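Local coordinates for endoribonuclease ToxN (Bacillus thuringiensis, PDB 4ATO), which cleaves RNA within AAAAA-type sequences as the toxin of a type III toxin-antitoxin system and is inhibited by the ToxI RNA pseudoknot, at residues Leu83-Ile88 with Lys153-Asp158; Thr14-Tyr19 with Glu164-Tyr169. One frame throughout, in Å; residues are numbered along the deposited sequence. Where two conformers were deposited one is given.

Contact 1 of 2, residues Leu83-Ile88 with Lys153-Asp158; sequences LVNNMI and KGVCCD. With nucleotides of chain B.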
ATOM      1  N   LEU A  83      -9.221   3.659  27.423  1.00 24.97           N
ATOM      2  CA  LEU A  83      -9.552   2.503  28.259  1.00 28.05           C
ATOM      3  C   LEU A  83     -10.882   1.859  27.848  1.00 23.38           C
ATOM      4  O   LEU A  83     -11.944   2.193  28.396  1.00 27.85           O
ATOM      5  CB  LEU A  83      -9.627   2.930  29.722  1.00 22.90           C
ATOM      6  CG  LEU A  83      -8.390   3.687  30.212  1.00 27.68           C
ATOM      7  CD1 LEU A  83      -8.570   4.151  31.679  1.00 25.65           C
ATOM      8  CD2 LEU A  83      -7.134   2.835  30.054  1.00 28.04           C
ATOM      9  N   VAL A  84     -10.850   0.938  26.894  1.00 26.75           N
ATOM     10  CA  VAL A  84     -12.120   0.346  26.484  0.50 32.12           C
ATOM     11  C   VAL A  84     -12.746  -0.473  27.618  1.00 30.11           C
ATOM     12  O   VAL A  84     -13.973  -0.575  27.692  1.00 33.96           O
ATOM     13  CB  VAL A  84     -12.071  -0.382  25.101  0.50 30.21           C
ATOM     14  CG1 VAL A  84     -10.665  -0.406  24.539  0.50 31.25           C
ATOM     15  CG2 VAL A  84     -12.687  -1.775  25.165  0.50 26.74           C
ATOM     16  N   ASN A  85     -11.923  -0.972  28.542  1.00 27.13           N
ATOM     17  CA  ASN A  85     -12.440  -1.657  29.738  1.00 26.63           C
ATOM     18  C   ASN A  85     -13.301  -0.765  30.638  1.00 32.09           C
ATOM     19  O   ASN A  85     -14.138  -1.265  31.386  1.00 34.08           O
ATOM     20  CB  ASN A  85     -11.311  -2.266  30.574  1.00 27.55           C
ATOM     21  CG  ASN A  85     -10.236  -1.242  30.961  1.00 31.16           C
ATOM     22  OD1 ASN A  85      -9.813  -0.433  30.135  1.00 34.21           O
ATOM     23  ND2 ASN A  85      -9.799  -1.281  32.215  1.00 26.95           N
ATOM     24  N   ASN A  86     -13.082   0.550  30.583  1.00 23.51           N
ATOM     25  CA  ASN A  86     -13.884   1.475  31.388  1.00 26.98           C
ATOM     26  C   ASN A  86     -14.927   2.272  30.592  1.00 29.42           C
ATOM     27  O   ASN A  86     -15.375   3.317  31.047  1.00 33.45           O
ATOM     28  CB  ASN A  86     -12.984   2.462  32.138  1.00 27.30           C
ATOM     29  CG  ASN A  86     -11.999   1.773  33.080  1.00 28.39           C
ATOM     30  OD1 ASN A  86     -10.876   2.229  33.251  1.00 36.44           O
ATOM     31  ND2 ASN A  86     -12.426   0.680  33.695  1.00 28.30           N
ATOM     32  N   MET A  87     -15.307   1.802  29.408  1.00 27.30           N
ATOM     33  CA  MET A  87     -16.331   2.510  28.640  1.00 34.89           C
ATOM     34  C   MET A  87     -17.679   2.492  29.365  1.00 31.07           C
ATOM     35  O   MET A  87     -17.992   1.553  30.098  1.00 24.81           O
ATOM     36  CB  MET A  87     -16.453   1.960  27.213  1.00 31.30           C
ATOM     37  CG  MET A  87     -17.094   0.603  27.106  1.00 27.96           C
ATOM     38  SD  MET A  87     -17.156   0.079  25.391  1.00 36.24           S
ATOM     39  CE  MET A  87     -17.110  -1.704  25.574  1.00 51.76           C
ATOM     40  N   ILE A  88     -18.454   3.554  29.182  1.00 32.55           N
ATOM     41  CA  ILE A  88     -19.706   3.728  29.910  1.00 34.61           C
ATOM     42  C   ILE A  88     -20.822   4.237  29.003  1.00 39.02           C
ATOM     43  O   ILE A  88     -20.562   4.942  28.023  1.00 38.36           O
ATOM     44  CB  ILE A  88     -19.560   4.715  31.100  1.00 31.43           C
ATOM     45  CG1 ILE A  88     -19.055   6.077  30.617  1.00 28.77           C
ATOM     46  CG2 ILE A  88     -18.631   4.163  32.155  1.00 28.02           C
ATOM     47  CD1 ILE A  88     -19.095   7.142  31.694  1.00 31.42           C
ATOM     48  N   LYS A 153     -14.139  -9.728  32.540  1.00 44.02           N
ATOM     49  CA  LYS A 153     -15.133  -9.342  33.545  1.00 41.52           C
ATOM     50  C   LYS A 153     -14.494  -8.659  34.738  1.00 37.04           C
ATOM     51  O   LYS A 153     -15.055  -7.706  35.283  1.00 40.39           O
ATOM     52  CB  LYS A 153     -15.964 -10.545  34.013  1.00 36.41           C
ATOM     53  CG  LYS A 153     -17.040 -10.952  33.024  1.00 42.94           C
ATOM     54  CD  LYS A 153     -17.810 -12.178  33.504  1.00 61.82           C
ATOM     55  CE  LYS A 153     -18.871 -12.612  32.496  1.00 67.18           C
ATOM     56  NZ  LYS A 153     -18.276 -13.282  31.310  1.00 68.66           N
ATOM     57  N   GLY A 154     -13.320  -9.145  35.134  1.00 36.76           N
ATOM     58  CA  GLY A 154     -12.614  -8.587  36.274  1.00 34.99           C
ATOM     59  C   GLY A 154     -12.093  -7.182  36.006  1.00 39.93           C
ATOM     60  O   GLY A 154     -12.163  -6.311  36.867  1.00 41.74           O
ATOM     61  N   VAL A 155     -11.586  -6.949  34.799  1.00 40.74           N
ATOM     62  CA  VAL A 155     -10.918  -5.685  34.503  1.00 31.49           C
ATOM     63  C   VAL A 155     -11.871  -4.631  33.917  1.00 34.75           C
ATOM     64  O   VAL A 155     -11.512  -3.456  33.831  1.00 33.22           O
ATOM     65  CB  VAL A 155      -9.706  -5.897  33.554  1.00 42.11           C
ATOM     66  CG1 VAL A 155     -10.171  -5.998  32.104  1.00 33.83           C
ATOM     67  CG2 VAL A 155      -8.698  -4.771  33.705  1.00 43.07           C
ATOM     68  N   CYS A 156     -13.078  -5.045  33.518  1.00 32.41           N
ATOM     69  CA  CYS A 156     -14.023  -4.128  32.867  1.00 34.39           C
ATOM     70  C   CYS A 156     -15.158  -3.729  33.781  1.00 40.94           C
ATOM     71  O   CYS A 156     -15.565  -4.498  34.652  1.00 32.92           O
ATOM     72  CB  CYS A 156     -14.643  -4.751  31.619  1.00 28.67           C
ATOM     73  SG  CYS A 156     -13.481  -5.150  30.316  1.00 32.79           S
ATOM     74  N   CYS A 157     -15.682  -2.526  33.567  1.00 33.40           N
ATOM     75  CA  CYS A 157     -16.955  -2.148  34.166  1.00 34.86           C
ATOM     76  C   CYS A 157     -18.048  -3.202  33.887  1.00 43.05           C
ATOM     77  O   CYS A 157     -18.010  -3.931  32.879  1.00 38.22           O
ATOM     78  CB  CYS A 157     -17.416  -0.805  33.604  1.00 28.87           C
ATOM     79  SG  CYS A 157     -16.382   0.597  34.030  1.00 36.90           S
ATOM     80  N   ASP A 158     -19.019  -3.269  34.791  1.00 44.61           N
ATOM     81  CA  ASP A 158     -20.192  -4.113  34.633  1.00 46.01           C
ATOM     82  C   ASP A 158     -21.130  -3.386  33.675  1.00 45.44           C
ATOM     83  O   ASP A 158     -22.006  -2.633  34.103  1.00 37.39           O
ATOM     84  CB  ASP A 158     -20.862  -4.308  36.001  1.00 46.02           C
ATOM     85  CG  ASP A 158     -21.994  -5.328  35.974  1.00 55.26           C
ATOM     86  OD1 ASP A 158     -22.508  -5.637  34.883  1.00 53.26           O
ATOM     87  OD2 ASP A 158     -22.382  -5.813  37.060  1.00 64.47           O
TER
ATOM     88  P     A B   3      -2.345  -0.296  39.586  1.00 39.58           P
ATOM     89  OP1   A B   3      -1.114  -0.810  40.235  1.00 45.78           O
ATOM     90  OP2   A B   3      -2.211   0.576  38.394  1.00 49.71           O
ATOM     91  O5'   A B   3      -3.341  -1.501  39.276  1.00 46.30           O
ATOM     92  C5'   A B   3      -3.717  -2.419  40.298  1.00 43.91           C
ATOM     93  C4'   A B   3      -4.831  -3.326  39.842  1.00 38.90           C
ATOM     94  O4'   A B   3      -6.072  -2.579  39.772  1.00 43.42           O
ATOM     95  C3'   A B   3      -4.669  -3.928  38.450  1.00 40.59           C
ATOM     96  O3'   A B   3      -3.852  -5.091  38.450  1.00 37.48           O
ATOM     97  C2'   A B   3      -6.111  -4.191  38.024  1.00 39.89           C
ATOM     98  O2'   A B   3      -6.595  -5.394  38.595  1.00 45.50           O
ATOM     99  C1'   A B   3      -6.849  -3.024  38.677  1.00 40.98           C
ATOM    100  N9    A B   3      -7.047  -1.891  37.749  1.00 37.80           N
ATOM    101  C8    A B   3      -6.142  -0.907  37.414  1.00 35.79           C
ATOM    102  N7    A B   3      -6.612  -0.009  36.578  1.00 39.40           N
ATOM    103  C5    A B   3      -7.916  -0.417  36.354  1.00 29.95           C
ATOM    104  C6    A B   3      -8.943   0.109  35.553  1.00 32.55           C
ATOM    105  N6    A B   3      -8.804   1.207  34.809  1.00 27.89           N
ATOM    106  N1    A B   3     -10.135  -0.531  35.550  1.00 36.72           N
ATOM    107  C2    A B   3     -10.265  -1.642  36.296  1.00 34.16           C
ATOM    108  N3    A B   3      -9.372  -2.239  37.086  1.00 33.85           N
ATOM    109  C4    A B   3      -8.202  -1.569  37.074  1.00 36.33           C
ATOM    110  P     U B   4      -2.664  -5.262  37.382  1.00 38.86           P
ATOM    111  OP1   U B   4      -1.887  -6.458  37.776  1.00 42.25           O
ATOM    112  OP2   U B   4      -1.964  -3.956  37.287  1.00 41.02           O
ATOM    113  O5'   U B   4      -3.449  -5.558  36.030  1.00 39.08           O
ATOM    114  C5'   U B   4      -4.049  -6.822  35.803  1.00 27.67           C
ATOM    115  C4'   U B   4      -4.279  -7.068  34.337  1.00 35.60           C
ATOM    116  O4'   U B   4      -5.199  -6.069  33.825  1.00 37.72           O
ATOM    117  C3'   U B   4      -3.035  -6.989  33.452  1.00 32.81           C
ATOM    118  O3'   U B   4      -3.182  -7.920  32.378  1.00 29.87           O
ATOM    119  C2'   U B   4      -3.108  -5.556  32.905  1.00 32.36           C
ATOM    120  O2'   U B   4      -2.419  -5.351  31.687  1.00 28.84           O
ATOM    121  C1'   U B   4      -4.607  -5.384  32.736  1.00 28.81           C
ATOM    122  N1    U B   4      -5.077  -3.986  32.765  1.00 29.46           N
ATOM    123  C2    U B   4      -5.546  -3.476  31.575  1.00 27.36           C
ATOM    124  O2    U B   4      -5.515  -4.118  30.545  1.00 35.29           O
ATOM    125  N3    U B   4      -6.019  -2.188  31.632  1.00 32.58           N
ATOM    126  C4    U B   4      -6.086  -1.383  32.750  1.00 42.00           C
ATOM    127  O4    U B   4      -6.545  -0.245  32.642  1.00 39.13           O
ATOM    128  C5    U B   4      -5.597  -1.987  33.955  1.00 36.58           C
ATOM    129  C6    U B   4      -5.130  -3.245  33.922  1.00 33.21           C
TER
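The backbone O of Asn-85 is gripped from the 153-158 side: Cys-157 N donates to it at 3.0 Å. The CA of Cys-156 adds a C-H...O contact to the same oxygen, at 3.2 Å. The contact forms part of the RNA-binding surface of ToxN, where a break in one strand of the antiparallel sheet meets a helix C-terminus. The strand 78-89 is interrupted here by a short 3-10 turn at Val-84 and Asn-85. Facing it is the end of helix 147-155. Cys-156 is the first residue to leave helical geometry, and the next N-H, of Cys-157, points to the turn.

A second bond has its donor on the 83-88 side. Asn-85 ND2 donates to Val-155 O at 3.2 Å, with an N-H...O angle of 162°. The oxygen lies in the Asn-85 amide plane, while the donor is tilted from the carbonyl plane. CG of Asn-85 sits between its own backbone N and carbonyl carbon (chi1 55°). This places the amide beside Val-155 O, and the second torsion sets its rotation. ND2 also makes a weak bond to O4 of U4 of chain B, so one amide links the helix end to the RNA.

Two cysteines fill the sides. Cys-156 SG packs on Asn-85 CB at 3.6 Å, and Cys-157 SG lies 3.7 Å from Asn-86 CA. The CG2 branch of Val-155 rests against the sugar and base of U4 of chain B.

Asn-86 reads the Watson-Crick edge of A3 of chain B. Its amide gives one hydrogen bond to the adenine and accepts one from it. ND2 donates to A3 N1 at 3.2 Å, and A3 N6 donates to Asn-86 OD1 at 2.8 Å, almost straight at 176°.

Contact 2 of 2, residues Thr14-Tyr19 with Glu164-Tyr169; sequences TEYIDY and EKCQEY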
ATOM      1  N   THR A  14     -19.977  15.311  36.229  1.00 43.80           N
ATOM      2  CA  THR A  14     -19.482  14.574  37.380  1.00 50.27           C
ATOM      3  C   THR A  14     -20.633  13.996  38.186  1.00 47.81           C
ATOM      4  O   THR A  14     -20.463  13.011  38.899  1.00 53.70           O
ATOM      5  CB  THR A  14     -18.621  15.456  38.281  1.00 52.75           C
ATOM      6  OG1 THR A  14     -19.446  16.451  38.899  1.00 74.69           O
ATOM      7  CG2 THR A  14     -17.553  16.135  37.459  1.00 41.88           C
ATOM      8  N   GLU A  15     -21.806  14.608  38.064  1.00 45.87           N
ATOM      9  CA  GLU A  15     -22.991  14.088  38.734  1.00 58.11           C
ATOM     10  C   GLU A  15     -23.304  12.701  38.202  1.00 56.21           C
ATOM     11  O   GLU A  15     -23.505  11.760  38.971  1.00 50.57           O
ATOM     12  CB  GLU A  15     -24.200  14.997  38.509  1.00 62.49           C
ATOM     13  CG  GLU A  15     -24.388  16.076  39.550  1.00 72.02           C
ATOM     14  CD  GLU A  15     -25.847  16.485  39.685  1.00 88.75           C
ATOM     15  OE1 GLU A  15     -26.712  15.781  39.122  1.00 93.21           O
ATOM     16  OE2 GLU A  15     -26.131  17.504  40.354  1.00 94.10           O
ATOM     17  N   TYR A  16     -23.342  12.575  36.878  1.00 52.64           N
ATOM     18  CA  TYR A  16     -23.677  11.295  36.272  1.00 41.34           C
ATOM     19  C   TYR A  16     -22.578  10.262  36.508  1.00 38.29           C
ATOM     20  O   TYR A  16     -22.866   9.082  36.700  1.00 52.76           O
ATOM     21  CB  TYR A  16     -23.991  11.442  34.783  1.00 41.91           C
ATOM     22  CG  TYR A  16     -24.456  10.150  34.153  1.00 43.75           C
ATOM     23  CD1 TYR A  16     -25.763   9.701  34.318  1.00 47.86           C
ATOM     24  CD2 TYR A  16     -23.583   9.363  33.412  1.00 46.65           C
ATOM     25  CE1 TYR A  16     -26.190   8.510  33.753  1.00 43.71           C
ATOM     26  CE2 TYR A  16     -24.000   8.175  32.839  1.00 45.13           C
ATOM     27  CZ  TYR A  16     -25.300   7.751  33.011  1.00 50.29           C
ATOM     28  OH  TYR A  16     -25.706   6.565  32.438  1.00 62.33           O
ATOM     29  N   ILE A  17     -21.323  10.702  36.512  1.00 40.09           N
ATOM     30  CA  ILE A  17     -20.208   9.784  36.763  1.00 39.78           C
ATOM     31  C   ILE A  17     -20.304   9.210  38.180  1.00 41.42           C
ATOM     32  O   ILE A  17     -20.207   7.994  38.380  1.00 42.17           O
ATOM     33  CB  ILE A  17     -18.842  10.470  36.564  1.00 40.68           C
ATOM     34  CG1 ILE A  17     -18.564  10.700  35.079  1.00 40.63           C
ATOM     35  CG2 ILE A  17     -17.720   9.645  37.191  1.00 36.80           C
ATOM     36  CD1 ILE A  17     -18.202   9.435  34.297  1.00 36.53           C
ATOM     37  N   ASP A  18     -20.506  10.090  39.157  1.00 42.00           N
ATOM     38  CA  ASP A  18     -20.641   9.676  40.554  1.00 47.17           C
ATOM     39  C   ASP A  18     -21.853   8.772  40.730  1.00 49.28           C
ATOM     40  O   ASP A  18     -21.837   7.828  41.517  1.00 52.55           O
ATOM     41  CB  ASP A  18     -20.765  10.892  41.469  1.00 49.20           C
ATOM     42  CG  ASP A  18     -19.476  11.693  41.549  1.00 61.64           C
ATOM     43  OD1 ASP A  18     -18.413  11.161  41.145  1.00 59.51           O
ATOM     44  OD2 ASP A  18     -19.527  12.849  42.021  1.00 58.46           O
ATOM     45  N   TYR A  19     -22.903   9.072  39.982  1.00 49.96           N
ATOM     46  CA  TYR A  19     -24.113   8.274  40.017  1.00 50.16           C
ATOM     47  C   TYR A  19     -23.816   6.885  39.470  1.00 48.75           C
ATOM     48  O   TYR A  19     -24.293   5.893  40.012  1.00 47.27           O
ATOM     49  CB  TYR A  19     -25.207   8.963  39.214  1.00 50.41           C
ATOM     50  CG  TYR A  19     -26.377   8.089  38.842  1.00 54.32           C
ATOM     51  CD1 TYR A  19     -27.417   7.874  39.732  1.00 55.18           C
ATOM     52  CD2 TYR A  19     -26.460   7.511  37.582  1.00 56.24           C
ATOM     53  CE1 TYR A  19     -28.496   7.088  39.387  1.00 62.19           C
ATOM     54  CE2 TYR A  19     -27.531   6.730  37.227  1.00 58.13           C
ATOM     55  CZ  TYR A  19     -28.550   6.519  38.131  1.00 65.94           C
ATOM     56  OH  TYR A  19     -29.626   5.734  37.772  1.00 65.24           O
ATOM     57  N   GLU A 164     -28.576  -0.371  32.930  1.00 43.99           N
ATOM     58  CA  GLU A 164     -29.752  -0.238  33.783  1.00 49.84           C
ATOM     59  C   GLU A 164     -29.782   1.138  34.426  1.00 47.50           C
ATOM     60  O   GLU A 164     -30.818   1.787  34.462  1.00 49.95           O
ATOM     61  CB  GLU A 164     -29.747  -1.290  34.888  1.00 67.98           C
ATOM     62  CG  GLU A 164     -30.224  -2.661  34.474  1.00 89.07           C
ATOM     63  CD  GLU A 164     -30.509  -3.542  35.674  1.00107.24           C
ATOM     64  OE1 GLU A 164     -30.559  -3.005  36.805  1.00108.20           O
ATOM     65  OE2 GLU A 164     -30.677  -4.766  35.489  1.00113.72           O
ATOM     66  N   LYS A 165     -28.639   1.571  34.949  1.00 51.16           N
ATOM     67  CA  LYS A 165     -28.543   2.881  35.568  1.00 52.06           C
ATOM     68  C   LYS A 165     -28.866   3.981  34.565  1.00 58.91           C
ATOM     69  O   LYS A 165     -29.526   4.966  34.903  1.00 55.59           O
ATOM     70  CB  LYS A 165     -27.160   3.091  36.170  1.00 42.17           C
ATOM     71  CG  LYS A 165     -26.958   2.343  37.470  1.00 61.33           C
ATOM     72  CD  LYS A 165     -26.605   3.305  38.592  1.00 65.26           C
ATOM     73  CE  LYS A 165     -27.629   3.267  39.711  1.00 68.53           C
ATOM     74  NZ  LYS A 165     -27.139   4.002  40.922  1.00 69.07           N
ATOM     75  N   CYS A 166     -28.407   3.812  33.328  1.00 56.02           N
ATOM     76  CA  CYS A 166     -28.729   4.761  32.270  1.00 57.95           C
ATOM     77  C   CYS A 166     -30.237   4.801  32.054  1.00 56.26           C
ATOM     78  O   CYS A 166     -30.826   5.871  31.937  1.00 52.14           O
ATOM     79  CB  CYS A 166     -28.010   4.391  30.971  1.00 56.90           C
ATOM     80  SG  CYS A 166     -28.366   5.485  29.572  1.00 52.90           S
ATOM     81  N   GLN A 167     -30.857   3.625  32.008  1.00 63.10           N
ATOM     82  CA  GLN A 167     -32.306   3.516  31.839  1.00 69.62           C
ATOM     83  C   GLN A 167     -33.023   4.234  32.976  1.00 68.67           C
ATOM     84  O   GLN A 167     -33.947   5.012  32.743  1.00 71.93           O
ATOM     85  CB  GLN A 167     -32.741   2.046  31.802  1.00 82.75           C
ATOM     86  CG  GLN A 167     -32.351   1.289  30.541  1.00 95.44           C
ATOM     87  CD  GLN A 167     -33.289   1.569  29.378  1.00108.24           C
ATOM     88  OE1 GLN A 167     -34.376   2.119  29.560  1.00113.68           O
ATOM     89  NE2 GLN A 167     -32.870   1.190  28.174  1.00106.36           N
ATOM     90  N   GLU A 168     -32.587   3.971  34.205  1.00 58.41           N
ATOM     91  CA  GLU A 168     -33.184   4.589  35.382  1.00 67.29           C
ATOM     92  C   GLU A 168     -33.100   6.105  35.313  1.00 72.36           C
ATOM     93  O   GLU A 168     -33.994   6.802  35.790  1.00 80.69           O
ATOM     94  CB  GLU A 168     -32.516   4.081  36.661  1.00 68.68           C
ATOM     95  CG  GLU A 168     -32.755   2.605  36.939  1.00 76.80           C
ATOM     96  CD  GLU A 168     -31.984   2.100  38.145  1.00 83.82           C
ATOM     97  OE1 GLU A 168     -31.803   2.877  39.109  1.00 85.07           O
ATOM     98  OE2 GLU A 168     -31.551   0.926  38.123  1.00 86.17           O
ATOM     99  N   TYR A 169     -32.030   6.615  34.712  1.00 67.45           N
ATOM    100  CA  TYR A 169     -31.879   8.055  34.552  1.00 75.50           C
ATOM    101  C   TYR A 169     -33.002   8.604  33.690  1.00 83.23           C
ATOM    102  O   TYR A 169     -33.472   9.724  33.901  1.00 82.77           O
ATOM    103  CB  TYR A 169     -30.528   8.411  33.925  1.00 71.47           C
ATOM    104  CG  TYR A 169     -30.398   9.883  33.588  1.00 72.18           C
ATOM    105  CD1 TYR A 169     -30.843  10.379  32.359  1.00 70.59           C
ATOM    106  CD2 TYR A 169     -29.837  10.782  34.496  1.00 65.22           C
ATOM    107  CE1 TYR A 169     -30.741  11.721  32.045  1.00 70.68           C
ATOM    108  CE2 TYR A 169     -29.725  12.132  34.187  1.00 65.41           C
ATOM    109  CZ  TYR A 169     -30.181  12.594  32.957  1.00 72.22           C
ATOM    110  OH  TYR A 169     -30.081  13.927  32.627  1.00 71.66           O
TER
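The helical segments 14-19 and 164-169 run at 130° to each other, nearer antiparallel than parallel. Their axes come no closer than 11.5 Å, and the nearest CA pair, Tyr-19 with Lys-165, is 8.3 Å apart. The gap is bridged by long side chains, mainly two tyrosines from the first helix and a lysine and a tyrosine from the second.

Tyr-19 carries much of this helix-helix contact. With CG anti to the backbone N (chi1 164°), its ring reaches across to the other helix. Its OH donates to the backbone O of Lys-165 at 3.0 Å. That oxygen already accepts the helical bond from Tyr-169 N, and the two donors approach from opposite faces of the carbonyl plane. The hydroxyl also lies against Glu-168 CB.

The Lys-165 chain bends at chi2 and chi3 and folds over one face of the Tyr-19 ring. NZ stands 4.1 Å from the ring centroid in a cation-pi contact, and CD makes a CH-pi contact on that face. NZ also forms a salt bridge with Glu-22, further along helix 14-23. The ammonium is thus shared between a carboxylate and an aromatic face.

Tyr-16 lies about one turn earlier in the helix. It sets its edge toward the face of Tyr-169 in an offset edge-to-face pair, centroids 5.9 Å apart and planes at 90°. Its OH reaches Cys-166 CB at 3.5 Å.

Both hydroxyls of this pair are tied to the end of strand 78-89 and the loop after it. Tyr-16 OH is hydrogen-bonded to the backbone O of Pro-89, and Tyr-169 OH to OE2 of Glu-94. The two helices therefore meet beside the connection from strand 78-89 to strand 95-97.

From the N terminus, strand 9-12 leads into helix 14-23, the first half of contact 2. The chain then builds most of the sheet and reaches strand 78-89, whose break supplies the first half of contact 1. After the long helix 108-139 it returns through helix 147-155, and residues 153-158 close contact 1. Helix 159-169 follows directly and closes contact 2. Contact 1 is therefore the inner loop and contact 2 the outer one, with no crossing. Contact 1 ties the sheet to the C-terminal helices, and contact 2 ties the first helix to the last. Their centres are 16 Å apart, and Ile-88 CD1 packs on Ile-17 CD1 at 3.6 Å.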